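PDB 3MOG: 3-hydroxyadipyl-CoA dehydrogenase from Escherichia coli, which catalyses the NAD-dependent oxidation of 3-hydroxyadipyl-CoA to 3-oxoadipyl-CoA, a step in the breakdown of phenylacetate. Local coordinates for residues L116-S121 with T126-E131; A395-E400 with Y427-W432; L436-I441 with S461-R466. One frame throughout, in Å; residues are numbered along the deposited sequence.

Contact 1 of 3, residues L116-S121 with T126-E131; sequences LTTNTS and TAIAAE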
ATOM      1  N   LEU C 116      22.721  -8.183  27.816  1.00 49.30           N
ATOM      2  CA  LEU C 116      23.297  -7.734  26.559  1.00 50.59           C
ATOM      3  C   LEU C 116      22.317  -6.810  25.872  1.00 51.49           C
ATOM      4  O   LEU C 116      21.300  -7.239  25.346  1.00 53.62           O
ATOM      5  CB  LEU C 116      23.637  -8.922  25.649  1.00 52.35           C
ATOM      6  CG  LEU C 116      24.695  -9.937  26.079  1.00 53.06           C
ATOM      7  CD1 LEU C 116      24.899 -10.987  24.974  1.00 43.24           C
ATOM      8  CD2 LEU C 116      25.995  -9.242  26.432  1.00 50.43           C
ATOM      9  N   THR C 117      22.601  -5.522  25.891  1.00 51.67           N
ATOM     10  CA  THR C 117      21.619  -4.600  25.382  1.00 47.25           C
ATOM     11  C   THR C 117      22.145  -3.775  24.236  1.00 47.26           C
ATOM     12  O   THR C 117      23.360  -3.656  24.038  1.00 48.59           O
ATOM     13  CB  THR C 117      21.078  -3.682  26.485  1.00 50.07           C
ATOM     14  OG1 THR C 117      22.119  -2.822  26.947  1.00 51.84           O
ATOM     15  CG2 THR C 117      20.549  -4.496  27.652  1.00 44.22           C
ATOM     16  N   THR C 118      21.216  -3.215  23.472  1.00 46.97           N
ATOM     17  CA  THR C 118      21.573  -2.315  22.392  1.00 43.69           C
ATOM     18  C   THR C 118      20.786  -1.011  22.487  1.00 45.42           C
ATOM     19  O   THR C 118      19.628  -0.997  22.926  1.00 49.88           O
ATOM     20  CB  THR C 118      21.384  -2.981  21.004  1.00 43.45           C
ATOM     21  OG1 THR C 118      21.604  -2.014  19.971  1.00 41.16           O
ATOM     22  CG2 THR C 118      20.015  -3.549  20.868  1.00 42.88           C
ATOM     23  N   ASN C 119      21.442   0.075  22.090  1.00 40.54           N
ATOM     24  CA  ASN C 119      20.846   1.407  22.063  1.00 43.72           C
ATOM     25  C   ASN C 119      20.075   1.639  20.769  1.00 43.60           C
ATOM     26  O   ASN C 119      19.548   2.716  20.560  1.00 39.18           O
ATOM     27  CB  ASN C 119      21.943   2.488  22.233  1.00 40.97           C
ATOM     28  CG  ASN C 119      21.390   3.924  22.180  1.00 50.44           C
ATOM     29  OD1 ASN C 119      20.388   4.249  22.817  1.00 59.99           O
ATOM     30  ND2 ASN C 119      22.035   4.776  21.397  1.00 46.63           N
ATOM     31  N   THR C 120      20.006   0.635  19.897  1.00 46.45           N
ATOM     32  CA  THR C 120      19.430   0.858  18.562  1.00 53.41           C
ATOM     33  C   THR C 120      17.992   1.374  18.573  1.00 53.07           C
ATOM     34  O   THR C 120      17.210   1.024  19.460  1.00 55.25           O
ATOM     35  CB  THR C 120      19.508  -0.382  17.644  1.00 53.07           C
ATOM     36  OG1 THR C 120      19.203   0.023  16.307  1.00 65.01           O
ATOM     37  CG2 THR C 120      18.536  -1.472  18.065  1.00 49.64           C
ATOM     38  N   SER C 121      17.682   2.218  17.593  1.00 49.46           N
ATOM     39  CA  SER C 121      16.340   2.757  17.396  1.00 56.75           C
ATOM     40  C   SER C 121      15.627   2.047  16.257  1.00 62.10           C
ATOM     41  O   SER C 121      14.418   2.180  16.102  1.00 64.53           O
ATOM     42  CB  SER C 121      16.418   4.236  17.025  1.00 51.56           C
ATOM     43  OG  SER C 121      17.189   4.969  17.947  1.00 61.63           O
ATOM     44  N   THR C 126      14.530  -8.895  18.481  1.00 62.05           N
ATOM     45  CA  THR C 126      14.294 -10.288  18.120  1.00 59.97           C
ATOM     46  C   THR C 126      15.294 -10.805  17.081  1.00 58.52           C
ATOM     47  O   THR C 126      15.802 -11.912  17.223  1.00 59.56           O
ATOM     48  CB  THR C 126      12.842 -10.467  17.621  1.00 57.90           C
ATOM     49  OG1 THR C 126      11.962  -9.860  18.567  1.00 63.21           O
ATOM     50  CG2 THR C 126      12.477 -11.942  17.497  1.00 60.27           C
ATOM     51  N   ALA C 127      15.587  -9.988  16.067  1.00 57.32           N
ATOM     52  CA  ALA C 127      16.545 -10.351  15.026  1.00 59.14           C
ATOM     53  C   ALA C 127      17.987 -10.305  15.520  1.00 65.61           C
ATOM     54  O   ALA C 127      18.821 -11.083  15.055  1.00 67.01           O
ATOM     55  CB  ALA C 127      16.368  -9.475  13.793  1.00 56.71           C
ATOM     56  N   ILE C 128      18.276  -9.386  16.446  1.00 66.58           N
ATOM     57  CA  ILE C 128      19.588  -9.325  17.100  1.00 61.77           C
ATOM     58  C   ILE C 128      19.782 -10.578  17.952  1.00 63.31           C
ATOM     59  O   ILE C 128      20.833 -11.224  17.887  1.00 64.31           O
ATOM     60  CB  ILE C 128      19.738  -8.043  17.971  1.00 60.34           C
ATOM     61  CG1 ILE C 128      19.874  -6.813  17.080  1.00 50.92           C
ATOM     62  CG2 ILE C 128      20.955  -8.130  18.910  1.00 59.34           C
ATOM     63  CD1 ILE C 128      19.500  -5.514  17.780  1.00 58.28           C
ATOM     64  N   ALA C 129      18.736 -10.936  18.698  1.00 59.63           N
ATOM     65  CA  ALA C 129      18.786 -12.002  19.698  1.00 60.25           C
ATOM     66  C   ALA C 129      18.570 -13.390  19.121  1.00 63.62           C
ATOM     67  O   ALA C 129      18.566 -14.383  19.869  1.00 61.14           O
ATOM     68  CB  ALA C 129      17.748 -11.746  20.769  1.00 58.44           C
ATOM     69  N   ALA C 130      18.389 -13.440  17.803  1.00 71.04           N
ATOM     70  CA  ALA C 130      17.944 -14.639  17.085  1.00 77.65           C
ATOM     71  C   ALA C 130      18.871 -15.848  17.248  1.00 80.34           C
ATOM     72  O   ALA C 130      18.428 -16.920  17.662  1.00 81.73           O
ATOM     73  CB  ALA C 130      17.717 -14.313  15.590  1.00 74.49           C
ATOM     74  N   GLU C 131      20.156 -15.662  16.954  1.00 82.77           N
ATOM     75  CA  GLU C 131      21.093 -16.785  16.890  1.00 87.67           C
ATOM     76  C   GLU C 131      22.021 -16.870  18.102  1.00 87.18           C
ATOM     77  O   GLU C 131      22.878 -17.753  18.164  1.00 89.07           O
ATOM     78  CB  GLU C 131      21.915 -16.729  15.594  1.00 88.06           C
ATOM     79  CG  GLU C 131      21.088 -16.543  14.323  1.00 95.08           C
ATOM     80  CD  GLU C 131      21.850 -16.915  13.065  1.00101.10           C
ATOM     81  OE1 GLU C 131      22.191 -18.107  12.912  1.00103.35           O
ATOM     82  OE2 GLU C 131      22.098 -16.020  12.225  1.00101.79           O
TER
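No flat group takes part where Thr118 and Thr120 meet Ile128: neither ring nor amide offers a face or an edge, and three methyl groups carry the whole contact. CD1 of Ile128 comes tip to tip with CG2 of Thr118 at 3.7 Å and, more loosely, with CG2 of Thr120 at 4.2 Å. The isoleucine suits the end of helix 125-128 because its branch CG1-CD1, extended beyond CB (chi2 158°), bridges a backbone separation of 9.0 Å between the alpha carbons of Thr118 and Ile128.

Threonine suits the other side because it divides its labour. In Thr118, OG1 stands opposite the backbone N (chi1 174°), which leaves CG2 to face the helix while the hydroxyl works elsewhere. That OG1 accepts a hydrogen bond from the backbone N of Thr120 at 3.1 Å with an N-H...O angle of 155°, forming an ST turn just where strand 115-118 ends, and it is also hydrogen-bonded to the carboxylate of Glu90. Thr120 repeats the plan: its methyl meets the isoleucine and its hydroxyl is hydrogen-bonded to Glu94 and to the backbone N of Ser122.

This buried contact closes the first half of a beta-alpha-beta unit in the Rossmann-type NAD-binding domain. Strand 115-118 runs parallel to its two neighbours, 87-90 and 138-143, and bonds to both through its backbone. Phe103 of helix 96-109 touches both Thr118 and Ile128, while Thr126, Ala127 and Ala130 pack on Ile270 of the second subunit.

Contact 2 of 3, residues A395-E400 with Y427-W432; sequences AMIINE and YGPLAW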
ATOM      1  N   ALA C 395      -5.093  15.373  16.986  1.00 36.41           N
ATOM      2  CA  ALA C 395      -5.958  14.207  16.702  1.00 32.98           C
ATOM      3  C   ALA C 395      -5.208  13.006  16.149  1.00 37.64           C
ATOM      4  O   ALA C 395      -5.367  11.886  16.651  1.00 45.95           O
ATOM      5  CB  ALA C 395      -7.130  14.585  15.756  1.00 29.02           C
ATOM      6  N   MET C 396      -4.374  13.231  15.137  1.00 41.89           N
ATOM      7  CA  MET C 396      -3.592  12.130  14.538  1.00 40.83           C
ATOM      8  C   MET C 396      -2.504  11.567  15.455  1.00 40.15           C
ATOM      9  O   MET C 396      -2.283  10.359  15.458  1.00 44.57           O
ATOM     10  CB  MET C 396      -3.024  12.537  13.192  1.00 36.96           C
ATOM     11  CG  MET C 396      -4.096  12.609  12.100  1.00 41.30           C
ATOM     12  SD  MET C 396      -4.662  11.003  11.524  1.00 30.14           S
ATOM     13  CE  MET C 396      -3.203  10.609  10.579  1.00 43.45           C
ATOM     14  N   ILE C 397      -1.854  12.428  16.243  1.00 40.41           N
ATOM     15  CA  ILE C 397      -0.914  11.990  17.281  1.00 39.55           C
ATOM     16  C   ILE C 397      -1.622  11.057  18.280  1.00 42.57           C
ATOM     17  O   ILE C 397      -1.119   9.973  18.603  1.00 45.97           O
ATOM     18  CB  ILE C 397      -0.285  13.206  18.044  1.00 41.77           C
ATOM     19  CG1 ILE C 397       0.715  13.950  17.165  1.00 39.38           C
ATOM     20  CG2 ILE C 397       0.438  12.769  19.313  1.00 37.62           C
ATOM     21  CD1 ILE C 397       1.122  15.313  17.715  1.00 41.60           C
ATOM     22  N   ILE C 398      -2.797  11.485  18.740  1.00 45.43           N
ATOM     23  CA  ILE C 398      -3.605  10.727  19.714  1.00 44.19           C
ATOM     24  C   ILE C 398      -4.116   9.378  19.159  1.00 38.01           C
ATOM     25  O   ILE C 398      -4.097   8.349  19.840  1.00 40.20           O
ATOM     26  CB  ILE C 398      -4.774  11.606  20.191  1.00 43.90           C
ATOM     27  CG1 ILE C 398      -4.243  12.801  20.996  1.00 40.39           C
ATOM     28  CG2 ILE C 398      -5.810  10.810  20.981  1.00 34.65           C
ATOM     29  CD1 ILE C 398      -5.320  13.849  21.264  1.00 41.43           C
ATOM     30  N   ASN C 399      -4.559   9.404  17.914  1.00 37.89           N
ATOM     31  CA  ASN C 399      -5.004   8.217  17.185  1.00 38.89           C
ATOM     32  C   ASN C 399      -3.916   7.142  17.106  1.00 38.30           C
ATOM     33  O   ASN C 399      -4.158   5.965  17.402  1.00 40.99           O
ATOM     34  CB  ASN C 399      -5.412   8.645  15.782  1.00 31.31           C
ATOM     35  CG  ASN C 399      -6.407   7.709  15.148  1.00 44.36           C
ATOM     36  OD1 ASN C 399      -7.244   7.117  15.824  1.00 37.75           O
ATOM     37  ND2 ASN C 399      -6.347   7.603  13.821  1.00 32.64           N
ATOM     38  N   GLU C 400      -2.716   7.572  16.730  1.00 42.67           N
ATOM     39  CA  GLU C 400      -1.514   6.731  16.725  1.00 41.61           C
ATOM     40  C   GLU C 400      -1.117   6.185  18.109  1.00 41.77           C
ATOM     41  O   GLU C 400      -0.738   5.017  18.229  1.00 46.19           O
ATOM     42  CB  GLU C 400      -0.352   7.498  16.078  1.00 42.88           C
ATOM     43  CG  GLU C 400       0.750   6.588  15.562  1.00 51.46           C
ATOM     44  CD  GLU C 400       0.215   5.541  14.612  1.00 54.02           C
ATOM     45  OE1 GLU C 400       0.263   4.341  14.959  1.00 64.51           O
ATOM     46  OE2 GLU C 400      -0.282   5.925  13.536  1.00 57.69           O
ATOM     47  N   TYR C 427       1.379  17.486  26.810  1.00 46.20           N
ATOM     48  CA  TYR C 427       0.651  16.444  27.520  1.00 42.67           C
ATOM     49  C   TYR C 427       1.018  15.152  26.847  1.00 46.03           C
ATOM     50  O   TYR C 427       1.315  15.152  25.646  1.00 45.43           O
ATOM     51  CB  TYR C 427      -0.872  16.659  27.415  1.00 47.65           C
ATOM     52  CG  TYR C 427      -1.330  18.011  27.919  1.00 48.08           C
ATOM     53  CD1 TYR C 427      -1.501  19.085  27.036  1.00 48.94           C
ATOM     54  CD2 TYR C 427      -1.567  18.223  29.277  1.00 43.65           C
ATOM     55  CE1 TYR C 427      -1.893  20.336  27.487  1.00 48.80           C
ATOM     56  CE2 TYR C 427      -1.964  19.482  29.752  1.00 52.32           C
ATOM     57  CZ  TYR C 427      -2.129  20.524  28.845  1.00 53.06           C
ATOM     58  OH  TYR C 427      -2.529  21.747  29.279  1.00 60.18           O
ATOM     59  N   GLY C 428       1.003  14.051  27.601  1.00 42.65           N
ATOM     60  CA  GLY C 428       0.996  12.732  26.980  1.00 45.68           C
ATOM     61  C   GLY C 428      -0.299  12.614  26.183  1.00 45.87           C
ATOM     62  O   GLY C 428      -1.337  13.101  26.630  1.00 48.45           O
ATOM     63  N   PRO C 429      -0.259  11.955  25.014  1.00 46.04           N
ATOM     64  CA  PRO C 429      -1.396  11.983  24.059  1.00 42.95           C
ATOM     65  C   PRO C 429      -2.702  11.383  24.588  1.00 42.74           C
ATOM     66  O   PRO C 429      -3.789  11.838  24.210  1.00 46.47           O
ATOM     67  CB  PRO C 429      -0.893  11.163  22.859  1.00 44.08           C
ATOM     68  CG  PRO C 429       0.490  10.730  23.191  1.00 39.94           C
ATOM     69  CD  PRO C 429       0.771  10.975  24.632  1.00 44.48           C
ATOM     70  N   LEU C 430      -2.601  10.381  25.457  1.00 36.66           N
ATOM     71  CA  LEU C 430      -3.792   9.738  26.000  1.00 39.61           C
ATOM     72  C   LEU C 430      -4.453  10.641  27.034  1.00 46.47           C
ATOM     73  O   LEU C 430      -5.671  10.814  27.004  1.00 45.02           O
ATOM     74  CB  LEU C 430      -3.459   8.356  26.560  1.00 40.94           C
ATOM     75  CG  LEU C 430      -2.841   7.516  25.423  1.00 47.49           C
ATOM     76  CD1 LEU C 430      -2.121   6.291  25.890  1.00 45.81           C
ATOM     77  CD2 LEU C 430      -3.873   7.136  24.400  1.00 40.08           C
ATOM     78  N   ALA C 431      -3.636  11.247  27.904  1.00 36.56           N
ATOM     79  CA  ALA C 431      -4.110  12.252  28.861  1.00 44.23           C
ATOM     80  C   ALA C 431      -4.669  13.437  28.115  1.00 42.79           C
ATOM     81  O   ALA C 431      -5.636  14.045  28.553  1.00 46.68           O
ATOM     82  CB  ALA C 431      -2.980  12.716  29.781  1.00 38.07           C
ATOM     83  N   TRP C 432      -4.045  13.756  26.987  1.00 43.82           N
ATOM     84  CA  TRP C 432      -4.489  14.851  26.153  1.00 44.87           C
ATOM     85  C   TRP C 432      -5.860  14.583  25.542  1.00 44.33           C
ATOM     86  O   TRP C 432      -6.710  15.473  25.524  1.00 46.16           O
ATOM     87  CB  TRP C 432      -3.477  15.105  25.043  1.00 46.90           C
ATOM     88  CG  TRP C 432      -3.387  16.534  24.638  1.00 40.88           C
ATOM     89  CD1 TRP C 432      -4.271  17.536  24.942  1.00 40.37           C
ATOM     90  CD2 TRP C 432      -2.377  17.122  23.827  1.00 40.55           C
ATOM     91  NE1 TRP C 432      -3.860  18.712  24.387  1.00 38.09           N
ATOM     92  CE2 TRP C 432      -2.700  18.491  23.688  1.00 40.02           C
ATOM     93  CE3 TRP C 432      -1.220  16.634  23.216  1.00 40.63           C
ATOM     94  CZ2 TRP C 432      -1.905  19.381  22.961  1.00 43.31           C
ATOM     95  CZ3 TRP C 432      -0.423  17.520  22.489  1.00 45.88           C
ATOM     96  CH2 TRP C 432      -0.773  18.879  22.365  1.00 46.52           C
TER
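Ile398 and Pro429 bring their alpha carbons to within 5.0 Å of each other, the closest pair of alpha carbons between 395-400 and 427-432. This is helix-to-helix packing inside the helical C-terminal domain of the 3-hydroxyacyl-CoA dehydrogenase family. Residues 395-400 are wholly helical, whereas the chain of 427-432 enters its helix through Gly428 at the N-cap position. The first turn closes with the bond from Trp432 N to Gly428 O, 2.8 Å long. Proline fits directly after the N-cap, since a first-turn residue has no earlier carbonyl in the helix to which it would donate, and its compact ring lets the two backbones come close. A beta carbon on Gly428 would probably be crowded by CD of Pro429, which is consistent with glycine there.

Both isoleucines lean on that proline. From Ile397, CG2 reaches CB of Pro429 at 4.1 Å, the two side chains crossing at about a right angle. In Ile398, CG1 lies beside the backbone N (chi1 -66°) and comes to 3.4 Å from the carbonyl O of Pro429, a van der Waals contact of carbon with oxygen. The same CG1 meets CB of Pro429 at 4.2 Å. Farther along, CD1 of Ile398 touches the base of Trp432, and branched aliphatic chains suit this buried seam, which no hydrogen bond crosses.

Around it, Asp416 of helix 412-422 accepts a hydrogen bond from the backbone N of Leu430, and the Asn399 amide is hydrogen-bonded to the backbone O of Arg458 and the backbone N of Cys460. The Trp432 side chain also packs on Val394 of helix 390-406, and CD1 of Tyr427 lies 3.5 Å above its indole plane, displaced toward the rim.

Contact 3 of 3, residues L436-I441 with S461-R466; sequences LGWQRI and SLLRQR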
ATOM      1  N   LEU C 436      -9.342  16.579  25.885  1.00 52.13           N
ATOM      2  CA  LEU C 436      -9.955  17.211  24.726  1.00 49.94           C
ATOM      3  C   LEU C 436     -11.306  16.586  24.398  1.00 48.63           C
ATOM      4  O   LEU C 436     -12.149  17.225  23.794  1.00 43.62           O
ATOM      5  CB  LEU C 436      -9.016  17.179  23.525  1.00 47.04           C
ATOM      6  CG  LEU C 436      -7.723  17.995  23.634  1.00 51.43           C
ATOM      7  CD1 LEU C 436      -6.894  17.764  22.387  1.00 47.88           C
ATOM      8  CD2 LEU C 436      -7.947  19.518  23.891  1.00 43.18           C
ATOM      9  N   GLY C 437     -11.515  15.351  24.849  1.00 44.21           N
ATOM     10  CA  GLY C 437     -12.765  14.669  24.643  1.00 33.73           C
ATOM     11  C   GLY C 437     -12.648  13.667  23.514  1.00 43.26           C
ATOM     12  O   GLY C 437     -12.344  14.041  22.377  1.00 40.15           O
ATOM     13  N   TRP C 438     -12.892  12.399  23.832  1.00 35.63           N
ATOM     14  CA  TRP C 438     -12.844  11.314  22.844  1.00 42.37           C
ATOM     15  C   TRP C 438     -13.839  11.413  21.682  1.00 45.15           C
ATOM     16  O   TRP C 438     -13.494  11.101  20.540  1.00 43.19           O
ATOM     17  CB  TRP C 438     -12.956   9.955  23.540  1.00 37.87           C
ATOM     18  CG  TRP C 438     -11.872   9.728  24.571  1.00 43.67           C
ATOM     19  CD1 TRP C 438     -12.035   9.647  25.932  1.00 47.36           C
ATOM     20  CD2 TRP C 438     -10.460   9.585  24.332  1.00 44.96           C
ATOM     21  NE1 TRP C 438     -10.821   9.452  26.546  1.00 45.62           N
ATOM     22  CE2 TRP C 438      -9.841   9.395  25.594  1.00 51.79           C
ATOM     23  CE3 TRP C 438      -9.661   9.582  23.181  1.00 46.05           C
ATOM     24  CZ2 TRP C 438      -8.463   9.204  25.732  1.00 50.83           C
ATOM     25  CZ3 TRP C 438      -8.290   9.395  23.325  1.00 43.75           C
ATOM     26  CH2 TRP C 438      -7.708   9.217  24.593  1.00 48.87           C
ATOM     27  N   GLN C 439     -15.060  11.868  21.966  1.00 42.30           N
ATOM     28  CA  GLN C 439     -16.066  12.020  20.931  1.00 46.04           C
ATOM     29  C   GLN C 439     -15.700  13.141  19.984  1.00 44.51           C
ATOM     30  O   GLN C 439     -15.979  13.063  18.789  1.00 47.29           O
ATOM     31  CB  GLN C 439     -17.439  12.293  21.531  1.00 42.17           C
ATOM     32  CG  GLN C 439     -18.056  11.103  22.205  1.00 52.88           C
ATOM     33  CD  GLN C 439     -19.228  11.503  23.059  1.00 57.98           C
ATOM     34  OE1 GLN C 439     -20.375  11.371  22.644  1.00 54.50           O
ATOM     35  NE2 GLN C 439     -18.948  12.030  24.249  1.00 54.78           N
ATOM     36  N   ARG C 440     -15.071  14.173  20.536  1.00 42.71           N
ATOM     37  CA  ARG C 440     -14.603  15.309  19.767  1.00 42.69           C
ATOM     38  C   ARG C 440     -13.474  14.931  18.801  1.00 41.36           C
ATOM     39  O   ARG C 440     -13.476  15.362  17.649  1.00 45.93           O
ATOM     40  CB  ARG C 440     -14.138  16.420  20.712  1.00 42.68           C
ATOM     41  CG  ARG C 440     -13.804  17.715  19.994  1.00 44.74           C
ATOM     42  CD  ARG C 440     -13.550  18.847  20.960  1.00 38.44           C
ATOM     43  NE  ARG C 440     -13.219  20.046  20.204  1.00 46.39           N
ATOM     44  CZ  ARG C 440     -13.036  21.246  20.743  1.00 54.88           C
ATOM     45  NH1 ARG C 440     -12.719  22.260  19.954  1.00 42.07           N
ATOM     46  NH2 ARG C 440     -13.144  21.429  22.065  1.00 45.25           N
ATOM     47  N   ILE C 441     -12.513  14.148  19.281  1.00 41.70           N
ATOM     48  CA  ILE C 441     -11.417  13.661  18.436  1.00 46.77           C
ATOM     49  C   ILE C 441     -11.970  12.724  17.371  1.00 42.70           C
ATOM     50  O   ILE C 441     -11.612  12.832  16.197  1.00 48.97           O
ATOM     51  CB  ILE C 441     -10.306  12.948  19.261  1.00 42.09           C
ATOM     52  CG1 ILE C 441      -9.670  13.920  20.265  1.00 38.55           C
ATOM     53  CG2 ILE C 441      -9.241  12.318  18.343  1.00 34.55           C
ATOM     54  CD1 ILE C 441      -9.168  15.207  19.650  1.00 48.48           C
ATOM     55  N   SER C 461      -9.784   1.509  16.277  1.00 39.97           N
ATOM     56  CA  SER C 461     -10.867   0.800  16.960  1.00 40.71           C
ATOM     57  C   SER C 461     -11.014   1.222  18.444  1.00 41.78           C
ATOM     58  O   SER C 461     -12.141   1.389  18.935  1.00 41.55           O
ATOM     59  CB  SER C 461     -10.711  -0.714  16.751  1.00 35.53           C
ATOM     60  OG  SER C 461     -11.387  -1.459  17.746  1.00 42.06           O
ATOM     61  N   LEU C 462      -9.886   1.478  19.116  1.00 45.24           N
ATOM     62  CA  LEU C 462      -9.895   1.945  20.524  1.00 45.27           C
ATOM     63  C   LEU C 462     -10.430   3.372  20.695  1.00 43.06           C
ATOM     64  O   LEU C 462     -11.000   3.705  21.742  1.00 47.52           O
ATOM     65  CB  LEU C 462      -8.501   1.812  21.173  1.00 44.46           C
ATOM     66  CG  LEU C 462      -8.372   2.099  22.678  1.00 44.86           C
ATOM     67  CD1 LEU C 462      -9.264   1.153  23.498  1.00 41.26           C
ATOM     68  CD2 LEU C 462      -6.917   1.991  23.128  1.00 44.15           C
ATOM     69  N   LEU C 463     -10.243   4.217  19.682  1.00 39.52           N
ATOM     70  CA  LEU C 463     -10.850   5.536  19.707  1.00 42.14           C
ATOM     71  C   LEU C 463     -12.367   5.432  19.686  1.00 41.07           C
ATOM     72  O   LEU C 463     -13.021   6.054  20.533  1.00 41.53           O
ATOM     73  CB  LEU C 463     -10.329   6.459  18.593  1.00 42.13           C
ATOM     74  CG  LEU C 463     -10.903   7.881  18.470  1.00 44.26           C
ATOM     75  CD1 LEU C 463     -10.724   8.730  19.721  1.00 41.21           C
ATOM     76  CD2 LEU C 463     -10.294   8.605  17.281  1.00 39.41           C
ATOM     77  N   ARG C 464     -12.929   4.643  18.763  1.00 35.83           N
ATOM     78  CA  ARG C 464     -14.400   4.428  18.756  1.00 42.33           C
ATOM     79  C   ARG C 464     -14.868   3.882  20.103  1.00 45.22           C
ATOM     80  O   ARG C 464     -15.879   4.333  20.643  1.00 47.93           O
ATOM     81  CB  ARG C 464     -14.877   3.479  17.640  1.00 39.11           C
ATOM     82  CG  ARG C 464     -14.413   3.864  16.221  1.00 43.32           C
ATOM     83  CD  ARG C 464     -15.196   3.102  15.152  1.00 36.14           C
ATOM     84  NE  ARG C 464     -14.834   3.554  13.816  1.00 47.67           N
ATOM     85  CZ  ARG C 464     -15.377   4.591  13.185  1.00 51.11           C
ATOM     86  NH1 ARG C 464     -16.349   5.307  13.746  1.00 50.77           N
ATOM     87  NH2 ARG C 464     -14.959   4.901  11.968  1.00 50.78           N
ATOM     88  N   GLN C 465     -14.105   2.922  20.628  1.00 47.56           N
ATOM     89  CA  GLN C 465     -14.361   2.292  21.915  1.00 47.46           C
ATOM     90  C   GLN C 465     -14.375   3.318  23.043  1.00 46.26           C
ATOM     91  O   GLN C 465     -15.262   3.280  23.901  1.00 46.61           O
ATOM     92  CB  GLN C 465     -13.320   1.199  22.173  1.00 47.19           C
ATOM     93  CG  GLN C 465     -13.397   0.461  23.518  1.00 62.42           C
ATOM     94  CD  GLN C 465     -12.431  -0.743  23.587  1.00 82.13           C
ATOM     95  OE1 GLN C 465     -11.900  -1.077  24.660  1.00 79.15           O
ATOM     96  NE2 GLN C 465     -12.198  -1.390  22.434  1.00 71.28           N
ATOM     97  N   ARG C 466     -13.419   4.246  23.029  1.00 42.76           N
ATOM     98  CA  ARG C 466     -13.364   5.266  24.080  1.00 48.39           C
ATOM     99  C   ARG C 466     -14.403   6.378  23.932  1.00 52.33           C
ATOM    100  O   ARG C 466     -14.848   6.943  24.936  1.00 49.85           O
ATOM    101  CB  ARG C 466     -11.957   5.835  24.251  1.00 49.43           C
ATOM    102  CG  ARG C 466     -11.039   4.854  24.960  1.00 47.31           C
ATOM    103  CD  ARG C 466      -9.838   5.547  25.537  1.00 53.36           C
ATOM    104  NE  ARG C 466      -9.021   4.591  26.261  1.00 55.70           N
ATOM    105  CZ  ARG C 466      -7.849   4.850  26.830  1.00 61.70           C
ATOM    106  NH1 ARG C 466      -7.305   6.062  26.764  1.00 59.26           N
ATOM    107  NH2 ARG C 466      -7.213   3.874  27.463  1.00 62.56           N
TER
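Leu463 is the first residue of 461-466 to meet Trp438 and Ile441, and its forked end serves both. CD1 comes to the edge of the indole, 3.7 Å from CE3 of Trp438, and CD2 lies 4.0 Å from CG2 of Ile441, with CG pointing away from the backbone N (chi1 179°). Arg464 instead forms a salt bridge with Glu446 and a hydrogen bond to the carbonyl O of His451 of the second subunit. Arg466 runs alongside the tryptophan. Its CB makes a CH-pi contact, 4.0 Å from the centroid of the five-membered ring of Trp438, and its extended chain carries CD over the same face. The guanidinium, turned 75° to the indole, has CZ2 of Trp438 at its edge, in its plane; NH1 of Arg466 is 3.5 Å from that atom and also forms a salt bridge with Glu412. An alanine in place of Trp438 is likely to leave the methylenes of Arg466 without their aromatic support and open a gap beside Leu463.

At the positive phi of Gly437 a beta carbon would jam against O of Leu436, so glycine suits the link between helices 429-436 and 438-452. Helix 461-473 packs on the latter, while Leu463 and Arg466 also touch helix 390-406.

Overall arrangement
Contacts 2 and 3 belong to one helical domain, with centres about 10 Å apart, and they share a core. The indole of Trp438 joins them: its CZ3 lies 3.7 Å from CG2 of Ile398, and its CZ2 is 3.5 Å from O of Leu430. A further touch is CB of Ala395 against CG2 of Ile441, at 4.0 Å. Contact 1 stands apart in the NAD-binding domain, its centre about 29 Å from that of contact 2 and about 36 Å from that of contact 3, while the others pack helices of the C-terminal domain against each other. Contacts 1 and 3 both border the second subunit of the homotrimer.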